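Chitin binding protein (Streptomyces lividans, PDB 5FTZ) is an AA10 lytic polysaccharide monooxygenase, a copper enzyme that probably binds chitin and cleaves its chains oxidatively. Local coordinates at residues 2-7 against 164-169; 30-35 against 49-54; 83-88 against 153-158; 98-103 against 149-154. All coordinates share one frame; numbering follows the deposited sequence.

Interaction 1 (2-7 against 164-169); sequences GYTDLP and FYACSD
Ser168 donates its hydroxyl hydrogen to the backbone carbonyl of Pro7, with OG 2.7 Å from Pro7 O and approaching from above the carbonyl plane, 52° out of it. Its CB lies 3.7 Å from CG of the Pro7 ring, so one small side chain serves both a polar and an apolar neighbour. The same OG accepts a hydrogen from a water, which gives its other hydrogen to Ala166 O at 2.8 Å and is also hydrogen-bonded to Thr4 OG1. Strand 2-6 belongs to the three-stranded antiparallel sheet and strand 162-171 to the mixed sheet, and their segments run roughly parallel, 25° apart, with axes 6.8 Å apart at closest approach: this is face-to-face packing in the LPMO beta-sandwich. So close an approach suits small residues. Ala166 directs its lone methyl at strand 2-6, where CB meets Thr4 OG1 at 3.4 Å. OG1 of Thr4 sits between its backbone N and carbonyl carbon (chi1 43°), which turns it toward this methyl and the water. Without the Ser168 hydroxyl, as with an alanine here, Pro7 O would probably lose its donor and the water an acceptor. At the other end the carbonyl O of Gly2 lies 4.1 Å from CD2 of Phe164, a ring meeting His1 edge-to-face, its nearest atom about 4 Å from the copper bound by His1 and His91.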
loop_
_atom_site.group_PDB
_atom_site.type_symbol
_atom_site.label_atom_id
_atom_site.label_comp_id
_atom_site.label_asym_id
_atom_site.label_seq_id
_atom_site.Cartn_x
_atom_site.Cartn_y
_atom_site.Cartn_z
ATOM N N GLY A 2 -2.628 -13.310 13.651
ATOM C CA GLY A 2 -3.983 -13.664 14.003
ATOM C C GLY A 2 -4.323 -15.068 13.592
ATOM O O GLY A 2 -3.538 -15.737 12.925
ATOM N N TYR A 3 -5.564 -15.471 13.894
ATOM C CA TYR A 3 -6.033 -16.823 13.583
ATOM C C TYR A 3 -7.555 -16.765 13.515
ATOM O O TYR A 3 -8.186 -15.855 14.052
ATOM C CB TYR A 3 -5.592 -17.821 14.688
ATOM C CG TYR A 3 -5.928 -17.396 16.074
ATOM C CD1 TYR A 3 -7.178 -17.631 16.621
ATOM C CD2 TYR A 3 -5.022 -16.686 16.828
ATOM C CE1 TYR A 3 -7.542 -17.128 17.857
ATOM C CE2 TYR A 3 -5.326 -16.228 18.119
ATOM C CZ TYR A 3 -6.601 -16.453 18.625
ATOM O OH TYR A 3 -6.991 -16.059 19.890
ATOM N N THR A 4 -8.148 -17.815 13.015
ATOM C CA THR A 4 -9.602 -17.920 13.039
ATOM C C THR A 4 -10.049 -18.614 14.322
ATOM O O THR A 4 -9.496 -19.649 14.732
ATOM C CB THR A 4 -10.134 -18.714 11.847
ATOM O OG1 THR A 4 -9.290 -19.825 11.680
ATOM C CG2 THR A 4 -10.132 -17.894 10.551
ATOM N N ASP A 5 -11.087 -18.056 14.912
ATOM C CA ASP A 5 -11.756 -18.753 16.020
ATOM C C ASP A 5 -13.167 -19.217 15.671
ATOM O O ASP A 5 -13.706 -19.988 16.418
ATOM C CB ASP A 5 -11.679 -17.997 17.366
ATOM C CG ASP A 5 -12.519 -16.851 17.419
ATOM O OD1 ASP A 5 -12.986 -16.358 16.410
ATOM O OD2 ASP A 5 -12.805 -16.356 18.550
ATOM N N LEU A 6 -13.659 -18.873 14.485
ATOM C CA LEU A 6 -14.896 -19.467 13.949
ATOM C C LEU A 6 -14.707 -19.714 12.468
ATOM O O LEU A 6 -14.503 -18.745 11.718
ATOM C CB LEU A 6 -16.157 -18.589 14.134
ATOM C CG LEU A 6 -16.590 -18.371 15.543
ATOM C CD1 LEU A 6 -17.623 -17.276 15.610
ATOM C CD2 LEU A 6 -17.108 -19.675 16.168
ATOM N N PRO A 7 -14.744 -20.978 11.993
ATOM C CA PRO A 7 -14.714 -22.197 12.792
ATOM C C PRO A 7 -13.319 -22.295 13.443
ATOM O O PRO A 7 -12.329 -21.907 12.806
ATOM C CB PRO A 7 -14.897 -23.293 11.719
ATOM C CG PRO A 7 -14.359 -22.724 10.451
ATOM C CD PRO A 7 -14.512 -21.229 10.559
ATOM N N PHE A 164 -1.299 -15.414 6.483
ATOM C CA PHE A 164 -1.538 -16.280 7.653
ATOM C C PHE A 164 -2.475 -17.357 7.252
ATOM O O PHE A 164 -3.434 -17.107 6.534
ATOM C CB PHE A 164 -2.055 -15.472 8.818
ATOM C CG PHE A 164 -1.011 -14.524 9.395
ATOM C CD1 PHE A 164 -0.699 -13.318 8.765
ATOM C CD2 PHE A 164 -0.283 -14.907 10.506
ATOM C CE1 PHE A 164 0.298 -12.490 9.284
ATOM C CE2 PHE A 164 0.715 -14.080 10.996
ATOM C CZ PHE A 164 1.022 -12.937 10.361
ATOM N N TYR A 165 -2.149 -18.561 7.692
ATOM C CA TYR A 165 -2.863 -19.782 7.322
ATOM C C TYR A 165 -3.502 -20.435 8.521
ATOM O O TYR A 165 -2.868 -20.596 9.557
ATOM C CB TYR A 165 -1.878 -20.769 6.689
ATOM C CG TYR A 165 -1.370 -20.261 5.352
ATOM C CD1 TYR A 165 -0.291 -19.388 5.272
ATOM C CD2 TYR A 165 -1.910 -20.705 4.159
ATOM C CE1 TYR A 165 0.169 -18.894 4.038
ATOM C CE2 TYR A 165 -1.498 -20.176 2.939
ATOM C CZ TYR A 165 -0.453 -19.293 2.883
ATOM O OH TYR A 165 -0.079 -18.818 1.623
ATOM N N ALA A 166 -4.781 -20.812 8.403
ATOM C CA ALA A 166 -5.462 -21.424 9.536
ATOM C C ALA A 166 -6.405 -22.544 9.049
ATOM O O ALA A 166 -7.377 -22.264 8.338
ATOM C CB ALA A 166 -6.269 -20.401 10.317
ATOM N N CYS A 167 -6.048 -23.762 9.390
ATOM C CA CYS A 167 -6.883 -24.939 9.045
ATOM C C CYS A 167 -7.867 -25.193 10.158
ATOM O O CYS A 167 -7.431 -25.301 11.326
ATOM C CB CYS A 167 -6.009 -26.178 8.905
ATOM S SG CYS A 167 -4.940 -26.043 7.442
ATOM N N SER A 168 -9.146 -25.406 9.841
ATOM C CA SER A 168 -10.152 -25.736 10.801
ATOM C C SER A 168 -10.806 -27.033 10.414
ATOM O O SER A 168 -11.363 -27.155 9.308
ATOM C CB SER A 168 -11.177 -24.656 10.887
ATOM O OG SER A 168 -10.641 -23.392 11.240
ATOM N N ASP A 169 -10.902 -27.957 11.358
ATOM C CA ASP A 169 -11.653 -29.209 11.151
ATOM C C ASP A 169 -13.127 -29.012 11.383
ATOM O O ASP A 169 -13.532 -28.460 12.417
ATOM C CB ASP A 169 -11.136 -30.298 12.063
ATOM C CG ASP A 169 -9.696 -30.606 11.798
ATOM O OD1 ASP A 169 -9.419 -31.368 10.832
ATOM O OD2 ASP A 169 -8.810 -30.066 12.525
HETATM O O HOH W 1 -9.862 -21.515 9.479
#

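Interaction 2 (30-35 against 49-54)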
loop_
_atom_site.group_PDB
_atom_site.type_symbol
_atom_site.label_atom_id
_atom_site.label_comp_id
_atom_site.label_asym_id
_atom_site.label_seq_id
_atom_site.Cartn_x
_atom_site.Cartn_y
_atom_site.Cartn_z
ATOM N N GLN A 30 -1.336 -17.051 17.031
ATOM C CA GLN A 30 -1.300 -15.984 16.015
ATOM C C GLN A 30 -0.204 -16.030 14.995
ATOM O O GLN A 30 -0.191 -15.195 14.083
ATOM C CB GLN A 30 -1.308 -14.612 16.735
ATOM C CG GLN A 30 0.017 -14.317 17.459
ATOM C CD GLN A 30 0.120 -14.783 18.880
ATOM O OE1 GLN A 30 -0.604 -15.665 19.326
ATOM N NE2 GLN A 30 1.030 -14.175 19.614
ATOM N N SER A 31 0.752 -16.935 15.111
ATOM C CA SER A 31 2.050 -16.798 14.431
ATOM C C SER A 31 2.203 -17.688 13.190
ATOM O O SER A 31 3.300 -17.857 12.687
ATOM C CB SER A 31 3.188 -17.124 15.387
ATOM O OG SER A 31 3.158 -16.186 16.428
ATOM N N VAL A 32 1.106 -18.235 12.634
ATOM C CA VAL A 32 1.219 -19.188 11.499
ATOM C C VAL A 32 1.247 -18.427 10.173
ATOM O O VAL A 32 0.268 -18.341 9.446
ATOM C CB VAL A 32 0.117 -20.254 11.561
ATOM C CG1 VAL A 32 0.320 -21.303 10.515
ATOM C CG2 VAL A 32 0.072 -20.900 12.925
ATOM N N GLU A 33 2.425 -17.882 9.890
ATOM C CA GLU A 33 2.719 -16.964 8.787
ATOM C C GLU A 33 3.597 -17.662 7.797
ATOM O O GLU A 33 4.643 -18.218 8.161
ATOM C CB GLU A 33 3.413 -15.713 9.348
ATOM C CG GLU A 33 3.594 -14.617 8.335
ATOM C CD GLU A 33 4.169 -13.338 8.924
ATOM O OE1 GLU A 33 4.801 -13.407 9.975
ATOM O OE2 GLU A 33 3.908 -12.241 8.356
ATOM N N GLY A 34 3.260 -17.542 6.519
ATOM C CA GLY A 34 4.127 -18.083 5.466
ATOM C C GLY A 34 4.022 -17.250 4.214
ATOM O O GLY A 34 3.360 -16.213 4.231
ATOM N N PRO A 35 4.624 -17.684 3.116
ATOM C CA PRO A 35 4.545 -16.911 1.902
ATOM C C PRO A 35 3.126 -16.833 1.397
ATOM O O PRO A 35 2.364 -17.804 1.494
ATOM C CB PRO A 35 5.436 -17.688 0.928
ATOM C CG PRO A 35 6.345 -18.454 1.791
ATOM C CD PRO A 35 5.549 -18.841 2.995
ATOM N N CYS A 49 -0.940 -26.213 6.879
ATOM C CA CYS A 49 -1.566 -25.816 8.153
ATOM C C CYS A 49 -0.559 -25.267 9.133
ATOM O O CYS A 49 -0.953 -24.529 10.043
ATOM C CB CYS A 49 -2.327 -26.969 8.779
ATOM S SG CYS A 49 -3.628 -27.655 7.691
ATOM N N SER A 50 0.744 -25.520 8.940
ATOM C CA SER A 50 1.812 -24.942 9.744
ATOM C C SER A 50 2.457 -23.739 9.076
ATOM O O SER A 50 3.414 -23.199 9.611
ATOM C CB SER A 50 2.913 -25.972 10.048
ATOM O OG SER A 50 3.563 -26.412 8.859
ATOM N N ALA A 51 1.992 -23.363 7.912
ATOM C CA ALA A 51 2.592 -22.323 7.038
ATOM C C ALA A 51 4.081 -22.546 6.810
ATOM O O ALA A 51 4.846 -21.576 6.633
ATOM C CB ALA A 51 2.326 -20.943 7.535
ATOM N N GLY A 52 4.505 -23.793 6.754
ATOM C CA GLY A 52 5.920 -24.109 6.528
ATOM C C GLY A 52 6.840 -24.090 7.738
ATOM O O GLY A 52 8.022 -24.346 7.600
ATOM N N HIS A 53 6.339 -23.812 8.943
ATOM C CA HIS A 53 7.131 -23.785 10.167
ATOM C C HIS A 53 7.271 -25.152 10.798
ATOM O O HIS A 53 6.309 -25.733 11.341
ATOM C CB HIS A 53 6.509 -22.862 11.166
ATOM C CG HIS A 53 6.524 -21.456 10.753
ATOM N ND1 HIS A 53 7.660 -20.683 10.835
ATOM C CD2 HIS A 53 5.577 -20.684 10.172
ATOM C CE1 HIS A 53 7.405 -19.475 10.350
ATOM N NE2 HIS A 53 6.137 -19.443 9.973
ATOM N N GLY A 54 8.480 -25.688 10.770
ATOM C CA GLY A 54 8.754 -26.954 11.436
ATOM C C GLY A 54 8.375 -26.981 12.901
ATOM O O GLY A 54 7.901 -28.012 13.384
#
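His53 reaches across to the backbone of Glu33. Its CB lies 3.5 Å from Ser50 O, in the first residue of the turn that His53 closes; CG, anti to the carbonyl carbon (chi1 -66°), sends the ring toward strand 33-35. CD2 passes 3.4 Å from that same Ser50 O, which lies in the ring plane, and 3.3 Å from Glu33 O. CE1 flanks the other side of NE2, 3.7 Å from Glu33 O. NE2 itself donates a short hydrogen bond of 2.6 Å to Glu33 O; the donor sits in the carbonyl plane, but the oxygen is tilted 19° from the ring plane and the angle at the hydrogen is 138°. Residues Ser50 to His53 form a type I' beta turn in the long loop between strands 33-35 and 73-74. Here Ala51 takes positive backbone angles, and its CB lies 3.5 Å from Glu33 C and 3.6 Å from Val32 CG1. Val32, centre of an inverse gamma turn, also rests CG1 on Cys49 O. Glycine suits position 34 because a CB there would run into Ala51 O. The disulfide from Cys49 to Cys167 ties the loop to strand 162-171, and the nearest side-chain atom of Glu33 is about 5 Å from a copper.

Interaction 3 (83-88 against 153-158); sequences FRWQFT and AVWTVH. With CU (copper (II) ion), chain C.
Trp155 lays its CB over the six-membered ring of Trp85, a CH-pi contact with CB 4.0 Å from the ring centroid. Beyond that carbon its indole turns an edge to the same Trp85 face in a T-shaped pairing, the planes at 61°. The torsion matters: CG of Trp155, anti to the backbone N (chi1 169°), swings the indole along toward Phe87. There the roles reverse, and the Phe87 edge is directed at the face of Trp155, the ring centroids 4.5 Å apart and the planes at 59°. CD1 of Phe87 comes to 3.4 Å from Trp155 CH2. Val157 CG2 lies over the opposite face of the indole, 4.2 Å above the plane and toward its rim. Large flat side chains suit this place because the two strands, whose axes come no nearer than 10.3 Å, need long side chains to bridge them. Where Trp85 comes close to strand 148-157, a small residue fits instead: Ala153 CB lies 3.7 Å from Trp85 CZ2. The indole nitrogens are satisfied outside the pair, Trp85 NE1 by Tyr98 OH and Trp155 NE1 by Thr93 OG1. At the end of the strand His158 NE2 binds a copper that Asp159 and the same two residues of the second subunit also bind. The cluster of Trp85, Phe87 and Trp155 is an aromatic core between the sheets of an AA10 beta-sandwich, with the Trp155 side chain about 5 Å from the histidine-brace copper of His1 and His91.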
loop_
_atom_site.group_PDB
_atom_site.type_symbol
_atom_site.label_atom_id
_atom_site.label_comp_id
_atom_site.label_asym_id
_atom_site.label_seq_id
_atom_site.Cartn_x
_atom_site.Cartn_y
_atom_site.Cartn_z
ATOM N N PHE A 83 -17.708 -16.201 9.850
ATOM C CA PHE A 83 -16.297 -16.534 9.958
ATOM C C PHE A 83 -15.660 -15.447 10.790
ATOM O O PHE A 83 -15.996 -14.263 10.609
ATOM C CB PHE A 83 -15.665 -16.633 8.547
ATOM C CG PHE A 83 -16.181 -17.775 7.774
ATOM C CD1 PHE A 83 -17.340 -17.639 6.986
ATOM C CD2 PHE A 83 -15.562 -18.998 7.827
ATOM C CE1 PHE A 83 -17.847 -18.715 6.299
ATOM C CE2 PHE A 83 -16.071 -20.072 7.118
ATOM C CZ PHE A 83 -17.216 -19.925 6.367
ATOM N N ARG A 84 -14.794 -15.801 11.744
ATOM C CA ARG A 84 -14.255 -14.810 12.633
ATOM C C ARG A 84 -12.758 -15.027 12.866
ATOM O O ARG A 84 -12.319 -16.159 13.133
ATOM C CB ARG A 84 -14.997 -14.862 13.959
ATOM C CG ARG A 84 -14.628 -13.772 14.938
ATOM C CD ARG A 84 -15.542 -13.712 16.167
ATOM N NE ARG A 84 -15.277 -14.788 17.064
ATOM C CZ ARG A 84 -16.143 -15.291 17.949
ATOM N NH1 ARG A 84 -17.385 -14.818 18.038
ATOM N NH2 ARG A 84 -15.770 -16.285 18.731
ATOM N N TRP A 85 -12.031 -13.925 12.769
ATOM C CA TRP A 85 -10.611 -13.826 13.061
ATOM C C TRP A 85 -10.423 -13.060 14.331
ATOM O O TRP A 85 -11.113 -12.022 14.578
ATOM C CB TRP A 85 -9.853 -13.072 11.961
ATOM C CG TRP A 85 -9.655 -13.862 10.668
ATOM C CD1 TRP A 85 -10.623 -14.080 9.697
ATOM C CD2 TRP A 85 -8.518 -14.574 10.245
ATOM N NE1 TRP A 85 -10.142 -14.873 8.718
ATOM C CE2 TRP A 85 -8.820 -15.144 8.974
ATOM C CE3 TRP A 85 -7.250 -14.741 10.770
ATOM C CZ2 TRP A 85 -7.880 -15.949 8.291
ATOM C CZ3 TRP A 85 -6.322 -15.514 10.085
ATOM C CH2 TRP A 85 -6.643 -16.085 8.835
ATOM N N GLN A 86 -9.385 -13.419 15.063
ATOM C CA GLN A 86 -8.891 -12.630 16.203
ATOM C C GLN A 86 -7.487 -12.224 15.850
ATOM O O GLN A 86 -6.674 -13.051 15.392
ATOM C CB GLN A 86 -8.857 -13.474 17.482
ATOM C CG GLN A 86 -10.198 -14.009 17.909
ATOM C CD GLN A 86 -11.215 -13.016 18.401
ATOM O OE1 GLN A 86 -10.911 -11.841 18.606
ATOM N NE2 GLN A 86 -12.429 -13.494 18.605
ATOM N N PHE A 87 -7.148 -10.925 15.949
ATOM C CA PHE A 87 -5.837 -10.467 15.588
ATOM C C PHE A 87 -5.057 -9.935 16.821
ATOM O O PHE A 87 -5.638 -9.296 17.688
ATOM C CB PHE A 87 -5.952 -9.315 14.594
ATOM C CG PHE A 87 -6.691 -9.673 13.339
ATOM C CD1 PHE A 87 -6.156 -10.502 12.392
ATOM C CD2 PHE A 87 -7.993 -9.218 13.130
ATOM C CE1 PHE A 87 -6.867 -10.812 11.244
ATOM C CE2 PHE A 87 -8.688 -9.538 11.996
ATOM C CZ PHE A 87 -8.138 -10.343 11.044
ATOM N N THR A 88 -3.779 -10.203 16.855
ATOM C CA THR A 88 -2.879 -9.578 17.814
ATOM C C THR A 88 -2.109 -8.433 17.165
ATOM O O THR A 88 -1.543 -7.618 17.904
ATOM C CB THR A 88 -1.886 -10.585 18.387
ATOM O OG1 THR A 88 -1.147 -11.159 17.319
ATOM C CG2 THR A 88 -2.611 -11.735 19.067
ATOM N N ALA A 153 -8.397 -21.107 5.908
ATOM C CA ALA A 153 -8.542 -19.666 5.858
ATOM C C ALA A 153 -7.196 -19.067 5.626
ATOM O O ALA A 153 -6.228 -19.442 6.281
ATOM C CB ALA A 153 -9.152 -19.206 7.172
ATOM N N VAL A 154 -7.130 -18.167 4.664
ATOM C CA VAL A 154 -5.890 -17.502 4.296
ATOM C C VAL A 154 -6.083 -15.995 4.332
ATOM O O VAL A 154 -6.965 -15.458 3.657
ATOM C CB VAL A 154 -5.406 -17.977 2.924
ATOM C CG1 VAL A 154 -4.022 -17.353 2.674
ATOM C CG2 VAL A 154 -5.310 -19.504 2.818
ATOM N N TRP A 155 -5.268 -15.332 5.150
ATOM C CA TRP A 155 -5.274 -13.876 5.308
ATOM C C TRP A 155 -4.016 -13.303 4.664
ATOM O O TRP A 155 -2.939 -13.544 5.144
ATOM C CB TRP A 155 -5.332 -13.561 6.797
ATOM C CG TRP A 155 -5.081 -12.123 7.138
ATOM C CD1 TRP A 155 -5.440 -11.032 6.418
ATOM C CD2 TRP A 155 -4.465 -11.620 8.343
ATOM N NE1 TRP A 155 -5.033 -9.863 7.076
ATOM C CE2 TRP A 155 -4.481 -10.219 8.278
ATOM C CE3 TRP A 155 -3.931 -12.237 9.484
ATOM C CZ2 TRP A 155 -3.918 -9.426 9.285
ATOM C CZ3 TRP A 155 -3.448 -11.450 10.483
ATOM C CH2 TRP A 155 -3.430 -10.071 10.371
ATOM N N THR A 156 -4.182 -12.565 3.565
ATOM C CA THR A 156 -3.032 -12.023 2.853
ATOM C C THR A 156 -2.788 -10.580 3.245
ATOM O O THR A 156 -3.701 -9.749 3.219
ATOM C CB THR A 156 -3.198 -12.154 1.361
ATOM O OG1 THR A 156 -3.332 -13.551 1.008
ATOM C CG2 THR A 156 -2.004 -11.542 0.597
ATOM N N VAL A 157 -1.549 -10.295 3.646
ATOM C CA VAL A 157 -1.197 -8.990 4.171
ATOM C C VAL A 157 -0.708 -8.055 3.062
ATOM O O VAL A 157 0.174 -8.418 2.287
ATOM C CB VAL A 157 -0.139 -9.151 5.283
ATOM C CG1 VAL A 157 0.318 -7.815 5.832
ATOM C CG2 VAL A 157 -0.727 -10.029 6.418
ATOM N N HIS A 158 -1.248 -6.865 3.050
ATOM C CA HIS A 158 -0.923 -5.858 2.045
ATOM C C HIS A 158 0.567 -5.395 2.162
ATOM O O HIS A 158 1.087 -5.190 3.224
ATOM C CB HIS A 158 -1.842 -4.696 2.303
ATOM C CG HIS A 158 -1.578 -3.454 1.470
ATOM N ND1 HIS A 158 -2.090 -3.265 0.201
ATOM C CD2 HIS A 158 -0.999 -2.293 1.837
ATOM C CE1 HIS A 158 -1.746 -2.051 -0.224
ATOM N NE2 HIS A 158 -1.079 -1.468 0.743
HETATM CU CU CU C . -0.071 0.143 0.324
#

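Interaction 4 (98-103 against 149-154)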
loop_
_atom_site.group_PDB
_atom_site.type_symbol
_atom_site.label_atom_id
_atom_site.label_comp_id
_atom_site.label_asym_id
_atom_site.label_seq_id
_atom_site.Cartn_x
_atom_site.Cartn_y
_atom_site.Cartn_z
ATOM N N TYR A 98 -11.278 -18.373 1.751
ATOM C CA TYR A 98 -11.636 -19.567 2.487
ATOM C C TYR A 98 -11.858 -20.709 1.515
ATOM O O TYR A 98 -12.584 -20.544 0.529
ATOM C CB TYR A 98 -12.906 -19.342 3.312
ATOM C CG TYR A 98 -12.792 -18.257 4.309
ATOM C CD1 TYR A 98 -13.057 -16.917 3.941
ATOM C CD2 TYR A 98 -12.424 -18.494 5.627
ATOM C CE1 TYR A 98 -12.940 -15.876 4.849
ATOM C CE2 TYR A 98 -12.306 -17.464 6.561
ATOM C CZ TYR A 98 -12.576 -16.175 6.185
ATOM O OH TYR A 98 -12.464 -15.141 7.088
ATOM N N TYR A 99 -11.217 -21.845 1.762
ATOM C CA TYR A 99 -11.184 -23.016 0.882
ATOM C C TYR A 99 -11.727 -24.189 1.662
ATOM O O TYR A 99 -11.607 -24.223 2.884
ATOM C CB TYR A 99 -9.765 -23.383 0.441
ATOM C CG TYR A 99 -8.973 -22.277 -0.244
ATOM C CD1 TYR A 99 -8.346 -21.298 0.468
ATOM C CD2 TYR A 99 -8.900 -22.212 -1.609
ATOM C CE1 TYR A 99 -7.615 -20.320 -0.170
ATOM C CE2 TYR A 99 -8.136 -21.211 -2.253
ATOM C CZ TYR A 99 -7.523 -20.296 -1.525
ATOM O OH TYR A 99 -6.763 -19.250 -2.049
ATOM N N VAL A 100 -12.327 -25.175 0.998
ATOM C CA VAL A 100 -12.764 -26.378 1.626
ATOM C C VAL A 100 -12.141 -27.615 0.914
ATOM O O VAL A 100 -11.845 -27.546 -0.295
ATOM C CB VAL A 100 -14.286 -26.479 1.673
ATOM C CG1 VAL A 100 -14.855 -26.636 0.287
ATOM C CG2 VAL A 100 -14.769 -27.553 2.624
ATOM N N THR A 101 -12.015 -28.702 1.604
ATOM C CA THR A 101 -11.635 -29.969 1.023
ATOM C C THR A 101 -12.727 -30.506 0.100
ATOM O O THR A 101 -13.885 -30.108 0.146
ATOM C CB THR A 101 -11.275 -30.954 2.131
ATOM O OG1 THR A 101 -12.274 -30.899 3.163
ATOM C CG2 THR A 101 -9.885 -30.635 2.697
ATOM N N LYS A 102 -12.290 -31.417 -0.786
ATOM C CA LYS A 102 -13.184 -32.069 -1.750
ATOM C C LYS A 102 -13.689 -33.379 -1.217
ATOM O O LYS A 102 -13.055 -34.016 -0.390
ATOM C CB LYS A 102 -12.393 -32.431 -3.028
ATOM C CG LYS A 102 -11.947 -31.218 -3.780
ATOM C CD LYS A 102 -11.166 -31.566 -5.042
ATOM C CE LYS A 102 -9.848 -32.163 -4.717
ATOM N NZ LYS A 102 -8.835 -31.835 -5.772
ATOM N N PRO A 103 -14.866 -33.825 -1.679
ATOM C CA PRO A 103 -15.239 -35.214 -1.351
ATOM C C PRO A 103 -14.164 -36.220 -1.681
ATOM O O PRO A 103 -13.555 -36.136 -2.722
ATOM C CB PRO A 103 -16.515 -35.441 -2.187
ATOM C CG PRO A 103 -17.049 -34.089 -2.390
ATOM C CD PRO A 103 -15.798 -33.254 -2.632
ATOM N N HIS A 149 -14.240 -32.571 7.061
ATOM C CA HIS A 149 -13.682 -31.725 6.024
ATOM C C HIS A 149 -12.780 -30.715 6.747
ATOM O O HIS A 149 -12.874 -30.579 7.998
ATOM C CB HIS A 149 -14.750 -31.015 5.181
ATOM C CG HIS A 149 -15.295 -31.925 4.129
ATOM N ND1 HIS A 149 -14.645 -32.169 2.942
ATOM C CD2 HIS A 149 -16.399 -32.698 4.115
ATOM C CE1 HIS A 149 -15.327 -33.057 2.240
ATOM N NE2 HIS A 149 -16.393 -33.397 2.938
ATOM N N VAL A 150 -11.923 -30.071 5.999
ATOM C CA VAL A 150 -11.100 -28.976 6.498
ATOM C C VAL A 150 -11.445 -27.708 5.754
ATOM O O VAL A 150 -11.573 -27.723 4.512
ATOM C CB VAL A 150 -9.613 -29.306 6.379
ATOM C CG1 VAL A 150 -8.753 -28.054 6.663
ATOM C CG2 VAL A 150 -9.256 -30.476 7.323
ATOM N N ILE A 151 -11.641 -26.626 6.471
ATOM C CA ILE A 151 -11.695 -25.289 5.921
ATOM C C ILE A 151 -10.372 -24.636 6.156
ATOM O O ILE A 151 -9.892 -24.588 7.321
ATOM C CB ILE A 151 -12.893 -24.475 6.487
ATOM C CG1 ILE A 151 -14.233 -25.065 6.010
ATOM C CG2 ILE A 151 -12.695 -22.994 6.123
ATOM C CD1 ILE A 151 -15.505 -24.527 6.629
ATOM N N LEU A 152 -9.757 -24.152 5.113
ATOM C CA LEU A 152 -8.492 -23.380 5.139
ATOM C C LEU A 152 -8.804 -21.934 4.945
ATOM O O LEU A 152 -9.389 -21.554 3.912
ATOM C CB LEU A 152 -7.521 -23.890 4.072
ATOM C CG LEU A 152 -6.241 -23.069 3.923
ATOM C CD1 LEU A 152 -5.349 -23.213 5.111
ATOM C CD2 LEU A 152 -5.513 -23.444 2.641
ATOM N N ALA A 153 -8.397 -21.107 5.908
ATOM C CA ALA A 153 -8.542 -19.666 5.858
ATOM C C ALA A 153 -7.196 -19.067 5.626
ATOM O O ALA A 153 -6.228 -19.442 6.281
ATOM C CB ALA A 153 -9.152 -19.206 7.172
ATOM N N VAL A 154 -7.130 -18.167 4.664
ATOM C CA VAL A 154 -5.890 -17.502 4.296
ATOM C C VAL A 154 -6.083 -15.995 4.332
ATOM O O VAL A 154 -6.965 -15.458 3.657
ATOM C CB VAL A 154 -5.406 -17.977 2.924
ATOM C CG1 VAL A 154 -4.022 -17.353 2.674
ATOM C CG2 VAL A 154 -5.310 -19.504 2.818
#
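With chi1 at 46°, Thr101 tucks OG1 between its own backbone N and carbonyl carbon, facing strand 148-157, while His149 CG, anti to its carbonyl carbon (chi1 -81°), brings ND1 to that oxygen. OG1 lies at the imidazole edge, 2.7 Å from His149 ND1, in a hydrogen bond either atom could donate. It also accepts from Val150 N at 3.0 Å, in a nearly straight bond. One hydroxyl thus grips a side chain and a backbone amide, which suits a hydroxyl residue here, while CG2 of Thr101 packs on Val150. Both His149 ND1 and Val150 N would probably lose this partner if a valine replaced Thr101, and the imidazole would be freer to turn. Thr101 N bonds to Val150 O at 3.1 Å, and earlier Tyr99 and Leu152 form a hydrogen-bonded pair, with Tyr99 N 2.8 Å from Leu152 O. Tyr99 shares its sheet face with Leu152, the side chains lying alongside each other, and its CE1 packs 3.9 Å from Val154 CG2. On the other face Tyr98 rests its ring against the Ala153 methyl, and Val100 CG2 meets Ile151 CG1. This is the regular antiparallel pairing of strands 93-100 and 148-157 within the mixed sheet of the LPMO beta-sandwich.

How the interactions relate
Strands 148-157 and 162-171 link all four contacts. Interactions 3 and 4 share Ala153 and Val154, and Trp85 NE1 lies 2.8 Å from Tyr98 OH, a probable hydrogen bond between them. Interaction 1 adjoins both: Phe164 N is 2.8 Å from Trp155 O, and Ser168 N is 2.8 Å from Ile151 O. A disulfide, Cys167 SG to Cys49 SG at 2.1 Å, fastens interaction 2 to interaction 1. Near the copper bound by His1 and His91, Phe164 CZ packs 3.5 Å from Glu33 CD, joining interactions 1 and 2; interaction 3 approaches that metal through Trp155. His158 of interaction 3 binds a different copper, shared with the second subunit. Val154 of interaction 4 has its side chain about 13 Å from a copper.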